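Local coordinates for zinc peptidase (Vibrio cholerae, PDB 2GU1), which cuts the peptide cross-links between adjacent peptidoglycan strands as a zinc-dependent DD-endopeptidase, probably letting the cell wall expand, at residues P219-P224 with R228-N233; L40-L45 with F87-Q92; L67-H70 with K76-Y79; F314-L317 with P322-A325. One frame throughout, in Å; residues are numbered along the deposited sequence.

Contacts 2 and 3 belong to the LysM-like domain, contacts 1 and 4 to the M23 peptidase domain. Contact 3 is buried and pairs two strands of one sheet; contact 2 sits at the surface and ties a loop to the next strand of that sheet, 87-93. Contact 1, also at the surface, is a zinc-site loop folded on itself, whereas contact 4 is a partly buried hairpin on strand 312-318, which carries His313. Regular backbone bonds carry contact 3, a single direct bond and a water contact 4, an arginine on a carbonyl contact 1, and an aromatic stack contact 2. Contacts 1 and 2 touch where Pro231 meets His42, bringing the two domains together next to zinc ligand His232.

Contact 1: residues P219-P224 with R228-N233; sequences PKRKHP and RVVPHN. With ZN (zinc ion), chain B.
Arg221 reaches across the loop to Val230 and takes its carbonyl oxygen with two nitrogens of one guanidinium edge. NE donates to Val230 O over 2.7 Å, nearly in line with the C=O bond (172°), while NH2 reaches the same oxygen at 3.0 Å from above the carbonyl plane. CG stands anti to the backbone N (chi1 -176°) and the chain bends at chi3, which turns the NE edge onto this oxygen. The backbones add a bond the other way: Val230 N donates to Arg221 O at 2.7 Å. Farther along, His223 N gives Arg228 O a nearly straight bond of 2.7 Å, and Lys222 and Val229 form a single beta bridge between these links. One guanidinium face lies over His232 CB, 3.7 Å from Arg221 CZ. Apolar contact is slight: His223 CB meets Val230 CG2 at 3.9 Å, and Pro231 CB rests on the backbone of Pro219.

His232 binds the zinc ion through NE2 at 2.0 Å, with Asp236 and His313 completing the protein ligands. Its ND1 is hydrogen-bonded to Gly216 O, a second-shell link that fixes the ring's rotation. Both nitrogens of this M23 metal ligand are therefore engaged, one by the metal and one by a carbonyl, while Arg221 ties down Val230 O and packs against the histidine's CB.

Contact 2: residues L40-L45 with F87-Q92; sequences LDHLQL and FSYDFQ
His42 lays its imidazole flat over the ring of Tyr89, a face-to-face stack that joins the loop after helix 29-38 to strand 87-93, an outermost strand of the LysM-like domain's antiparallel sheet. The ring centroids are 3.6 Å apart and the planes 15° from parallel. His42 CD2 lies over the middle of the tyrosine ring, whereas Tyr89 CD2 sits toward the rim of the imidazole, 3.3 Å from His42 CE1. Asp41 CB backs the imidazole on its opposite face, so the ring is held between its own neighbour and the tyrosine. Tyr89 CG is anti to the backbone N (chi1 177°), which sends the ring off the strand toward the loop. Another tyrosine, Tyr79 on the adjoining strand, meets Tyr89 edge-to-face and continues the aromatic packing into the sheet.

The loop also reaches the far end of Tyr89, two residues beyond the histidine, where Gln44 arrives at about a right angle, its chain bent at chi2 (-88°). Pro231 of the zinc-site loop touches His42, and Arg277 of the peptidase domain donates to the carbonyl of His42. The stack is thus part of the seam between the two domains. Gln44 NE2 passes 3.8 Å from Phe91 CD1 and donates to Tyr89 OH at 2.7 Å, meeting that oxygen near the plane of the phenol ring.

Contact 3: residues L67-H70 with K76-Y79; sequences LIYH and KAIY
Leu67 and Tyr79 pair through both their backbones, and Tyr69 and Ala77 do the same two residues on, giving four hydrogen bonds between strands that run antiparallel at 169°. Tyr79 N donates to Leu67 O at 2.8 Å almost straight, and Leu67 N returns the bond to Tyr79 O. The second pair is closed by Tyr69 N to Ala77 O, 2.8 Å, and by Ala77 N to Tyr69 O. Between and beyond these lie the non-hydrogen-bonded pairs Ile68 with Ile78 and His70 with Lys76, where the chains draw closer and Lys76 CA approaches Tyr69 O to 3.1 Å in a CA-H...O contact.

The apolar contacts divide between two faces. On the face of Leu67, Tyr69, Ala77 and Tyr79, Leu67 lies alongside Tyr79, CD2 to CD2 at 3.9 Å, and Tyr69 CB meets Ala77 CB at 4.2 Å. Loop residue Leu45 packs on both tyrosines, and helix 29-38 covers Tyr79 on this side. On the other face Lys76 CG takes the position between the backbone N and the carbonyl carbon (chi1 58°), and its extended chain runs beside its neighbours, with CD 4.0 Å from Ile68 CG2 and equally near His70 CE1. Ile68 CG2 also lies over one face of the His70 ring.

Polar ends are satisfied by residues beyond the pair: Tyr69 OH by Glu52, Tyr79 OH by Asp39, and His70 NE2 by Glu55. This is a regular antiparallel beta hairpin, third and fourth strands of the LysM-like domain's five-stranded sheet.

Contact 4: residues F314-L317 with P322-A325; sequences FEVL and PVDA
Val316 and Val323 are linked by one direct backbone bond and one water. Val323 N donates to Val316 O at 3.0 Å, with the oxygen pointing almost straight at the nitrogen (C=O...N angle 167°). Where a closed pair would have its second bond, a water accepts from Val316 N at 3.0 Å and donates to Val323 O at 2.7 Å. Both backbone groups are thereby satisfied although the backbones are too far apart here for a direct bond. Pro322, with no N-H to give, adds a CA-H...O contact to Val316 O.

Apolar contacts fill the rest. Leu317 swings its CD2 branch across onto Pro322, tightly, reaching Pro322 CA at 3.4 Å and CB at 3.6 Å; CG anti to the carbonyl carbon (chi1 -55°) directs it there. Val316 divides its two methyls: CG1 meets Val323 CG2 at 4.0 Å, while CG2 touches Ala325 CB at 3.6 Å. Ala325 CB lies in the angle between that methyl and the Phe314 ring, 3.7 Å from Phe314 CE2. Beyond the two segments, Phe314 packs on Tyr278, Phe237 and Pro205, which carries the cluster into the curled sheet of the peptidase domain.

Glu315 makes a salt bridge with Arg277 and a hydrogen bond to NE2 of His313, whose ND1 binds the zinc ion, a second-shell link that probably steadies this metal ligand. The whole is a short antiparallel hairpin, bridged by water at Val316 and Val323, built on strand 312-318, which carries the zinc ligand His313, in the M23 peptidase domain.

Contact 1: residues P219-P224 with R228-N233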
loop_
_atom_site.group_PDB
_atom_site.type_symbol
_atom_site.label_atom_id
_atom_site.label_comp_id
_atom_site.label_asym_id
_atom_site.label_seq_id
_atom_site.Cartn_x
_atom_site.Cartn_y
_atom_site.Cartn_z
ATOM N N PRO A 219 9.827 -14.140 -4.740
ATOM C CA PRO A 219 9.471 -13.418 -5.964
ATOM C C PRO A 219 9.848 -14.122 -7.260
ATOM O O PRO A 219 9.357 -13.759 -8.334
ATOM C CB PRO A 219 10.197 -12.086 -5.791
ATOM C CG PRO A 219 11.441 -12.495 -5.078
ATOM C CD PRO A 219 10.917 -13.448 -4.027
ATOM N N LYS A 220 10.715 -15.124 -7.163
ATOM C CA LYS A 220 11.151 -15.866 -8.341
ATOM C C LYS A 220 10.476 -17.226 -8.490
ATOM O O LYS A 220 10.811 -17.986 -9.399
ATOM C CB LYS A 220 12.674 -16.051 -8.313
ATOM C CG LYS A 220 13.462 -14.761 -8.527
ATOM C CD LYS A 220 14.965 -14.969 -8.327
ATOM C CE LYS A 220 15.550 -15.995 -9.298
ATOM N NZ LYS A 220 15.466 -15.561 -10.726
ATOM N N ARG A 221 9.521 -17.529 -7.613
ATOM C CA ARG A 221 8.817 -18.810 -7.665
ATOM C C ARG A 221 8.284 -19.098 -9.069
ATOM O O ARG A 221 7.731 -18.216 -9.728
ATOM C CB ARG A 221 7.653 -18.824 -6.671
ATOM C CG ARG A 221 6.930 -20.158 -6.601
ATOM C CD ARG A 221 5.680 -20.085 -5.736
ATOM N NE ARG A 221 4.760 -19.056 -6.209
ATOM C CZ ARG A 221 3.535 -18.858 -5.728
ATOM N NH1 ARG A 221 3.068 -19.628 -4.752
ATOM N NH2 ARG A 221 2.779 -17.884 -6.221
ATOM N N LYS A 222 8.458 -20.335 -9.524
ATOM C CA LYS A 222 7.986 -20.732 -10.846
ATOM C C LYS A 222 6.755 -21.618 -10.719
ATOM O O LYS A 222 6.673 -22.456 -9.819
ATOM C CB LYS A 222 9.082 -21.481 -11.607
ATOM C CG LYS A 222 10.293 -20.630 -11.951
ATOM C CD LYS A 222 11.345 -21.445 -12.694
ATOM C CE LYS A 222 12.538 -20.581 -13.080
ATOM N NZ LYS A 222 12.135 -19.448 -13.962
ATOM N N HIS A 223 5.797 -21.425 -11.619
ATOM C CA HIS A 223 4.578 -22.216 -11.593
ATOM C C HIS A 223 4.906 -23.653 -11.984
ATOM O O HIS A 223 5.611 -23.893 -12.967
ATOM C CB HIS A 223 3.544 -21.644 -12.558
ATOM C CG HIS A 223 2.185 -22.252 -12.408
ATOM N ND1 HIS A 223 1.324 -21.905 -11.389
ATOM C CD2 HIS A 223 1.551 -23.207 -13.126
ATOM C CE1 HIS A 223 0.218 -22.621 -11.487
ATOM N NE2 HIS A 223 0.331 -23.420 -12.532
ATOM N N PRO A 224 4.390 -24.628 -11.221
ATOM C CA PRO A 224 4.640 -26.043 -11.496
ATOM C C PRO A 224 4.126 -26.515 -12.854
ATOM O O PRO A 224 4.766 -27.337 -13.511
ATOM C CB PRO A 224 3.940 -26.744 -10.336
ATOM C CG PRO A 224 2.776 -25.833 -10.060
ATOM C CD PRO A 224 3.429 -24.472 -10.114
ATOM N N ARG A 228 6.373 -20.745 -15.687
ATOM C CA ARG A 228 6.509 -19.292 -15.703
ATOM C C ARG A 228 6.632 -18.764 -14.271
ATOM O O ARG A 228 6.142 -19.388 -13.330
ATOM C CB ARG A 228 5.296 -18.652 -16.393
ATOM C CG ARG A 228 5.188 -18.955 -17.889
ATOM C CD ARG A 228 4.123 -18.094 -18.571
ATOM N NE ARG A 228 2.765 -18.462 -18.186
ATOM C CZ ARG A 228 1.954 -19.226 -18.913
ATOM N NH1 ARG A 228 2.353 -19.712 -20.081
ATOM N NH2 ARG A 228 0.737 -19.507 -18.467
ATOM N N VAL A 229 7.287 -17.621 -14.101
ATOM C CA VAL A 229 7.446 -17.050 -12.768
ATOM C C VAL A 229 6.147 -16.454 -12.237
ATOM O O VAL A 229 5.542 -15.588 -12.861
ATOM C CB VAL A 229 8.533 -15.946 -12.735
ATOM C CG1 VAL A 229 9.887 -16.537 -13.075
ATOM C CG2 VAL A 229 8.179 -14.838 -13.706
ATOM N N VAL A 230 5.722 -16.942 -11.080
ATOM C CA VAL A 230 4.512 -16.467 -10.419
ATOM C C VAL A 230 4.967 -16.284 -8.973
ATOM O O VAL A 230 4.959 -17.224 -8.178
ATOM C CB VAL A 230 3.386 -17.516 -10.507
ATOM C CG1 VAL A 230 2.123 -16.990 -9.846
ATOM C CG2 VAL A 230 3.121 -17.858 -11.970
ATOM N N PRO A 231 5.379 -15.058 -8.621
ATOM C CA PRO A 231 5.862 -14.728 -7.280
ATOM C C PRO A 231 4.907 -14.946 -6.117
ATOM O O PRO A 231 3.696 -14.729 -6.226
ATOM C CB PRO A 231 6.260 -13.262 -7.413
ATOM C CG PRO A 231 5.226 -12.738 -8.373
ATOM C CD PRO A 231 5.190 -13.833 -9.426
ATOM N N HIS A 232 5.470 -15.411 -5.008
ATOM C CA HIS A 232 4.700 -15.578 -3.789
ATOM C C HIS A 232 5.187 -14.364 -3.015
ATOM O O HIS A 232 6.289 -14.363 -2.466
ATOM C CB HIS A 232 5.071 -16.852 -3.042
ATOM C CG HIS A 232 4.213 -17.098 -1.840
ATOM N ND1 HIS A 232 4.734 -17.338 -0.587
ATOM C CD2 HIS A 232 2.865 -17.138 -1.701
ATOM C CE1 HIS A 232 3.744 -17.517 0.271
ATOM N NE2 HIS A 232 2.601 -17.401 -0.379
ATOM N N ASN A 233 4.368 -13.324 -2.999
ATOM C CA ASN A 233 4.719 -12.073 -2.347
ATOM C C ASN A 233 4.374 -11.952 -0.865
ATOM O O ASN A 233 4.210 -10.843 -0.351
ATOM C CB ASN A 233 4.082 -10.924 -3.137
ATOM C CG ASN A 233 4.753 -10.708 -4.481
ATOM O OD1 ASN A 233 4.097 -10.418 -5.482
ATOM N ND2 ASN A 233 6.074 -10.840 -4.506
HETATM ZN ZN ZN B . 0.759 -17.183 0.428
#

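Contact 2: residues L40-L45 with F87-Q92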
loop_
_atom_site.group_PDB
_atom_site.type_symbol
_atom_site.label_atom_id
_atom_site.label_comp_id
_atom_site.label_asym_id
_atom_site.label_seq_id
_atom_site.Cartn_x
_atom_site.Cartn_y
_atom_site.Cartn_z
ATOM N N LEU A 40 -4.205 -12.024 -7.844
ATOM C CA LEU A 40 -4.205 -12.505 -6.464
ATOM C C LEU A 40 -2.862 -12.195 -5.812
ATOM O O LEU A 40 -2.802 -11.771 -4.665
ATOM C CB LEU A 40 -4.438 -14.021 -6.430
ATOM C CG LEU A 40 -4.061 -14.785 -5.147
ATOM C CD1 LEU A 40 -4.852 -14.254 -3.972
ATOM C CD2 LEU A 40 -4.338 -16.276 -5.353
ATOM N N ASP A 41 -1.785 -12.395 -6.560
ATOM C CA ASP A 41 -0.440 -12.172 -6.046
ATOM C C ASP A 41 0.079 -10.741 -6.079
ATOM O O ASP A 41 1.221 -10.487 -5.688
ATOM C CB ASP A 41 0.526 -13.079 -6.795
ATOM C CG ASP A 41 0.191 -14.538 -6.606
ATOM O OD1 ASP A 41 0.183 -14.981 -5.438
ATOM O OD2 ASP A 41 -0.081 -15.235 -7.604
ATOM N N HIS A 42 -0.755 -9.804 -6.511
ATOM C CA HIS A 42 -0.322 -8.417 -6.605
ATOM C C HIS A 42 -1.339 -7.447 -6.029
ATOM O O HIS A 42 -0.969 -6.444 -5.409
ATOM C CB HIS A 42 -0.050 -8.099 -8.072
ATOM C CG HIS A 42 0.831 -9.106 -8.738
ATOM N ND1 HIS A 42 2.195 -9.146 -8.541
ATOM C CD2 HIS A 42 0.535 -10.160 -9.535
ATOM C CE1 HIS A 42 2.701 -10.180 -9.186
ATOM N NE2 HIS A 42 1.714 -10.812 -9.798
ATOM N N LEU A 43 -2.617 -7.765 -6.242
ATOM C CA LEU A 43 -3.752 -6.968 -5.776
ATOM C C LEU A 43 -3.596 -5.489 -6.130
ATOM O O LEU A 43 -3.784 -4.610 -5.288
ATOM C CB LEU A 43 -3.943 -7.144 -4.261
ATOM C CG LEU A 43 -4.245 -8.573 -3.779
ATOM C CD1 LEU A 43 -4.233 -8.612 -2.269
ATOM C CD2 LEU A 43 -5.598 -9.041 -4.312
ATOM N N GLN A 44 -3.240 -5.233 -7.386
ATOM C CA GLN A 44 -3.060 -3.870 -7.884
ATOM C C GLN A 44 -4.401 -3.291 -8.364
ATOM O O GLN A 44 -4.715 -2.127 -8.137
ATOM C CB GLN A 44 -2.097 -3.873 -9.073
ATOM C CG GLN A 44 -0.773 -4.591 -8.848
ATOM C CD GLN A 44 0.288 -3.688 -8.273
ATOM O OE1 GLN A 44 0.107 -3.092 -7.213
ATOM N NE2 GLN A 44 1.413 -3.580 -8.973
ATOM N N LEU A 45 -5.186 -4.118 -9.035
ATOM C CA LEU A 45 -6.457 -3.672 -9.597
ATOM C C LEU A 45 -7.548 -3.283 -8.602
ATOM O O LEU A 45 -8.468 -2.547 -8.950
ATOM C CB LEU A 45 -6.963 -4.730 -10.583
ATOM C CG LEU A 45 -6.010 -4.862 -11.785
ATOM C CD1 LEU A 45 -6.332 -6.121 -12.581
ATOM C CD2 LEU A 45 -6.108 -3.601 -12.668
ATOM N N PHE A 87 -3.543 -15.385 -18.036
ATOM C CA PHE A 87 -2.890 -14.090 -18.177
ATOM C C PHE A 87 -1.653 -14.054 -17.299
ATOM O O PHE A 87 -1.677 -14.543 -16.168
ATOM C CB PHE A 87 -3.835 -12.958 -17.757
ATOM C CG PHE A 87 -4.726 -12.467 -18.860
ATOM C CD1 PHE A 87 -4.468 -11.246 -19.485
ATOM C CD2 PHE A 87 -5.814 -13.220 -19.280
ATOM C CE1 PHE A 87 -5.286 -10.786 -20.514
ATOM C CE2 PHE A 87 -6.642 -12.766 -20.315
ATOM C CZ PHE A 87 -6.372 -11.545 -20.929
ATOM N N SER A 88 -0.574 -13.490 -17.830
ATOM C CA SER A 88 0.670 -13.357 -17.090
ATOM C C SER A 88 0.848 -11.888 -16.695
ATOM O O SER A 88 0.349 -10.982 -17.377
ATOM C CB SER A 88 1.856 -13.826 -17.937
ATOM O OG SER A 88 1.913 -13.137 -19.170
ATOM N N TYR A 89 1.570 -11.667 -15.600
ATOM C CA TYR A 89 1.801 -10.329 -15.053
ATOM C C TYR A 89 3.240 -9.820 -15.179
ATOM O O TYR A 89 4.186 -10.570 -14.974
ATOM C CB TYR A 89 1.422 -10.345 -13.572
ATOM C CG TYR A 89 1.661 -9.046 -12.827
ATOM C CD1 TYR A 89 0.662 -8.074 -12.741
ATOM C CD2 TYR A 89 2.877 -8.798 -12.194
ATOM C CE1 TYR A 89 0.869 -6.890 -12.039
ATOM C CE2 TYR A 89 3.096 -7.616 -11.489
ATOM C CZ TYR A 89 2.090 -6.667 -11.414
ATOM O OH TYR A 89 2.303 -5.502 -10.708
ATOM N N ASP A 90 3.384 -8.532 -15.484
ATOM C CA ASP A 90 4.689 -7.876 -15.579
ATOM C C ASP A 90 4.531 -6.437 -15.087
ATOM O O ASP A 90 3.605 -5.737 -15.499
ATOM C CB ASP A 90 5.209 -7.879 -17.023
ATOM C CG ASP A 90 6.507 -7.088 -17.184
ATOM O OD1 ASP A 90 7.203 -6.859 -16.172
ATOM O OD2 ASP A 90 6.845 -6.704 -18.329
ATOM N N PHE A 91 5.415 -6.011 -14.191
ATOM C CA PHE A 91 5.370 -4.655 -13.658
ATOM C C PHE A 91 6.560 -3.859 -14.184
ATOM O O PHE A 91 7.707 -4.310 -14.113
ATOM C CB PHE A 91 5.399 -4.670 -12.122
ATOM C CG PHE A 91 5.329 -3.296 -11.503
ATOM C CD1 PHE A 91 4.138 -2.579 -11.500
ATOM C CD2 PHE A 91 6.469 -2.701 -10.961
ATOM C CE1 PHE A 91 4.079 -1.283 -10.969
ATOM C CE2 PHE A 91 6.425 -1.410 -10.428
ATOM C CZ PHE A 91 5.224 -0.698 -10.433
ATOM N N GLN A 92 6.289 -2.677 -14.720
ATOM C CA GLN A 92 7.356 -1.839 -15.249
ATOM C C GLN A 92 7.376 -0.471 -14.589
ATOM O O GLN A 92 6.355 0.210 -14.501
ATOM C CB GLN A 92 7.209 -1.698 -16.761
ATOM C CG GLN A 92 7.676 -2.923 -17.535
ATOM C CD GLN A 92 7.383 -2.815 -19.021
ATOM O OE1 GLN A 92 7.342 -1.717 -19.581
ATOM N NE2 GLN A 92 7.189 -3.958 -19.670
#

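Contact 3: residues L67-H70 with K76-Y79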
loop_
_atom_site.group_PDB
_atom_site.type_symbol
_atom_site.label_atom_id
_atom_site.label_comp_id
_atom_site.label_asym_id
_atom_site.label_seq_id
_atom_site.Cartn_x
_atom_site.Cartn_y
_atom_site.Cartn_z
ATOM N N LEU A 67 -4.002 -6.069 -21.037
ATOM C CA LEU A 67 -4.502 -4.958 -20.229
ATOM C C LEU A 67 -3.312 -4.253 -19.587
ATOM O O LEU A 67 -2.444 -4.909 -18.999
ATOM C CB LEU A 67 -5.425 -5.471 -19.115
ATOM C CG LEU A 67 -5.710 -4.493 -17.967
ATOM C CD1 LEU A 67 -6.637 -3.397 -18.457
ATOM C CD2 LEU A 67 -6.338 -5.232 -16.785
ATOM N N ILE A 68 -3.264 -2.928 -19.703
ATOM C CA ILE A 68 -2.190 -2.157 -19.090
ATOM C C ILE A 68 -2.840 -1.202 -18.089
ATOM O O ILE A 68 -3.697 -0.383 -18.454
ATOM C CB ILE A 68 -1.384 -1.321 -20.120
ATOM C CG1 ILE A 68 -0.769 -2.229 -21.192
ATOM C CG2 ILE A 68 -0.243 -0.587 -19.421
ATOM C CD1 ILE A 68 -1.773 -2.716 -22.211
ATOM N N TYR A 69 -2.453 -1.337 -16.825
ATOM C CA TYR A 69 -2.975 -0.484 -15.769
ATOM C C TYR A 69 -1.917 0.574 -15.473
ATOM O O TYR A 69 -0.890 0.298 -14.845
ATOM C CB TYR A 69 -3.306 -1.331 -14.520
ATOM C CG TYR A 69 -3.586 -0.563 -13.237
ATOM C CD1 TYR A 69 -4.117 0.734 -13.259
ATOM C CD2 TYR A 69 -3.337 -1.151 -11.992
ATOM C CE1 TYR A 69 -4.391 1.429 -12.064
ATOM C CE2 TYR A 69 -3.608 -0.478 -10.804
ATOM C CZ TYR A 69 -4.133 0.811 -10.844
ATOM O OH TYR A 69 -4.382 1.466 -9.664
ATOM N N HIS A 70 -2.158 1.783 -15.975
ATOM C CA HIS A 70 -1.256 2.911 -15.767
ATOM C C HIS A 70 -1.540 3.545 -14.404
ATOM O O HIS A 70 -2.429 4.392 -14.279
ATOM C CB HIS A 70 -1.454 3.955 -16.881
ATOM C CG HIS A 70 -1.054 3.468 -18.242
ATOM N ND1 HIS A 70 0.260 3.424 -18.659
ATOM C CD2 HIS A 70 -1.791 2.972 -19.264
ATOM C CE1 HIS A 70 0.315 2.920 -19.881
ATOM N NE2 HIS A 70 -0.917 2.637 -20.270
ATOM N N LYS A 76 3.360 1.054 -14.310
ATOM C CA LYS A 76 2.258 0.343 -14.935
ATOM C C LYS A 76 2.338 -1.169 -14.734
ATOM O O LYS A 76 3.424 -1.749 -14.726
ATOM C CB LYS A 76 2.213 0.657 -16.433
ATOM C CG LYS A 76 3.494 0.311 -17.170
ATOM C CD LYS A 76 3.436 0.751 -18.626
ATOM C CE LYS A 76 4.750 0.458 -19.341
ATOM N NZ LYS A 76 4.747 0.955 -20.751
ATOM N N ALA A 77 1.171 -1.787 -14.567
ATOM C CA ALA A 77 1.039 -3.228 -14.393
ATOM C C ALA A 77 0.538 -3.747 -15.738
ATOM O O ALA A 77 -0.462 -3.255 -16.257
ATOM C CB ALA A 77 0.020 -3.536 -13.298
ATOM N N ILE A 78 1.233 -4.729 -16.301
ATOM C CA ILE A 78 0.869 -5.278 -17.601
ATOM C C ILE A 78 0.346 -6.710 -17.494
ATOM O O ILE A 78 1.050 -7.605 -17.018
ATOM C CB ILE A 78 2.088 -5.248 -18.525
ATOM C CG1 ILE A 78 2.652 -3.826 -18.560
ATOM C CG2 ILE A 78 1.707 -5.742 -19.917
ATOM C CD1 ILE A 78 4.033 -3.721 -19.170
ATOM N N TYR A 79 -0.895 -6.916 -17.930
ATOM C CA TYR A 79 -1.536 -8.230 -17.885
ATOM C C TYR A 79 -1.638 -8.764 -19.316
ATOM O O TYR A 79 -2.423 -8.259 -20.128
ATOM C CB TYR A 79 -2.927 -8.113 -17.248
ATOM C CG TYR A 79 -2.905 -7.587 -15.816
ATOM C CD1 TYR A 79 -2.943 -8.462 -14.729
ATOM C CD2 TYR A 79 -2.792 -6.213 -15.552
ATOM C CE1 TYR A 79 -2.871 -7.987 -13.406
ATOM C CE2 TYR A 79 -2.714 -5.732 -14.236
ATOM C CZ TYR A 79 -2.756 -6.620 -13.171
ATOM O OH TYR A 79 -2.694 -6.145 -11.871
#

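Contact 4: residues F314-L317 with P322-A325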
loop_
_atom_site.group_PDB
_atom_site.type_symbol
_atom_site.label_atom_id
_atom_site.label_comp_id
_atom_site.label_asym_id
_atom_site.label_seq_id
_atom_site.Cartn_x
_atom_site.Cartn_y
_atom_site.Cartn_z
ATOM N N PHE A 314 0.381 -13.555 4.741
ATOM C CA PHE A 314 0.750 -12.250 5.296
ATOM C C PHE A 314 1.744 -11.514 4.402
ATOM O O PHE A 314 2.691 -12.115 3.875
ATOM C CB PHE A 314 1.345 -12.455 6.706
ATOM C CG PHE A 314 1.843 -11.195 7.365
ATOM C CD1 PHE A 314 0.979 -10.147 7.659
ATOM C CD2 PHE A 314 3.190 -11.064 7.706
ATOM C CE1 PHE A 314 1.449 -8.981 8.289
ATOM C CE2 PHE A 314 3.667 -9.916 8.324
ATOM C CZ PHE A 314 2.797 -8.865 8.619
ATOM N N GLU A 315 1.532 -10.213 4.227
ATOM C CA GLU A 315 2.428 -9.421 3.393
ATOM C C GLU A 315 2.855 -8.123 4.052
ATOM O O GLU A 315 2.094 -7.518 4.807
ATOM C CB GLU A 315 1.756 -9.087 2.051
ATOM C CG GLU A 315 1.756 -10.229 1.042
ATOM C CD GLU A 315 1.094 -9.855 -0.283
ATOM O OE1 GLU A 315 1.073 -8.658 -0.637
ATOM O OE2 GLU A 315 0.604 -10.768 -0.977
ATOM N N VAL A 316 4.092 -7.716 3.782
ATOM C CA VAL A 316 4.604 -6.449 4.276
ATOM C C VAL A 316 5.000 -5.699 3.013
ATOM O O VAL A 316 5.714 -6.241 2.164
ATOM C CB VAL A 316 5.861 -6.604 5.164
ATOM C CG1 VAL A 316 6.404 -5.219 5.545
ATOM C CG2 VAL A 316 5.510 -7.383 6.429
ATOM N N LEU A 317 4.508 -4.474 2.872
ATOM C CA LEU A 317 4.836 -3.667 1.704
ATOM C C LEU A 317 5.654 -2.450 2.107
ATOM O O LEU A 317 5.299 -1.741 3.043
ATOM C CB LEU A 317 3.567 -3.183 0.991
ATOM C CG LEU A 317 2.518 -4.192 0.528
ATOM C CD1 LEU A 317 1.536 -3.472 -0.398
ATOM C CD2 LEU A 317 3.164 -5.344 -0.202
ATOM N N PRO A 322 6.161 -5.398 -2.245
ATOM C CA PRO A 322 6.251 -6.462 -1.241
ATOM C C PRO A 322 7.693 -6.865 -0.915
ATOM O O PRO A 322 8.562 -6.864 -1.784
ATOM C CB PRO A 322 5.434 -7.600 -1.858
ATOM C CG PRO A 322 5.518 -7.346 -3.334
ATOM C CD PRO A 322 5.408 -5.836 -3.431
ATOM N N VAL A 323 7.943 -7.173 0.356
ATOM C CA VAL A 323 9.266 -7.591 0.810
ATOM C C VAL A 323 9.053 -8.783 1.742
ATOM O O VAL A 323 7.950 -8.980 2.262
ATOM C CB VAL A 323 9.990 -6.472 1.605
ATOM C CG1 VAL A 323 10.040 -5.181 0.787
ATOM C CG2 VAL A 323 9.292 -6.244 2.939
ATOM N N ASP A 324 10.101 -9.574 1.945
ATOM C CA ASP A 324 10.030 -10.741 2.818
ATOM C C ASP A 324 9.718 -10.270 4.240
ATOM O O ASP A 324 10.527 -9.578 4.857
ATOM C CB ASP A 324 11.368 -11.488 2.799
ATOM C CG ASP A 324 11.272 -12.873 3.402
ATOM O OD1 ASP A 324 10.482 -13.062 4.352
ATOM O OD2 ASP A 324 11.994 -13.777 2.925
ATOM N N ALA A 325 8.546 -10.642 4.751
ATOM C CA ALA A 325 8.128 -10.244 6.093
ATOM C C ALA A 325 9.065 -10.774 7.176
ATOM O O ALA A 325 9.144 -10.212 8.262
ATOM C CB ALA A 325 6.714 -10.732 6.364
HETATM O O HOH W 1 5.403 -9.838 2.035
#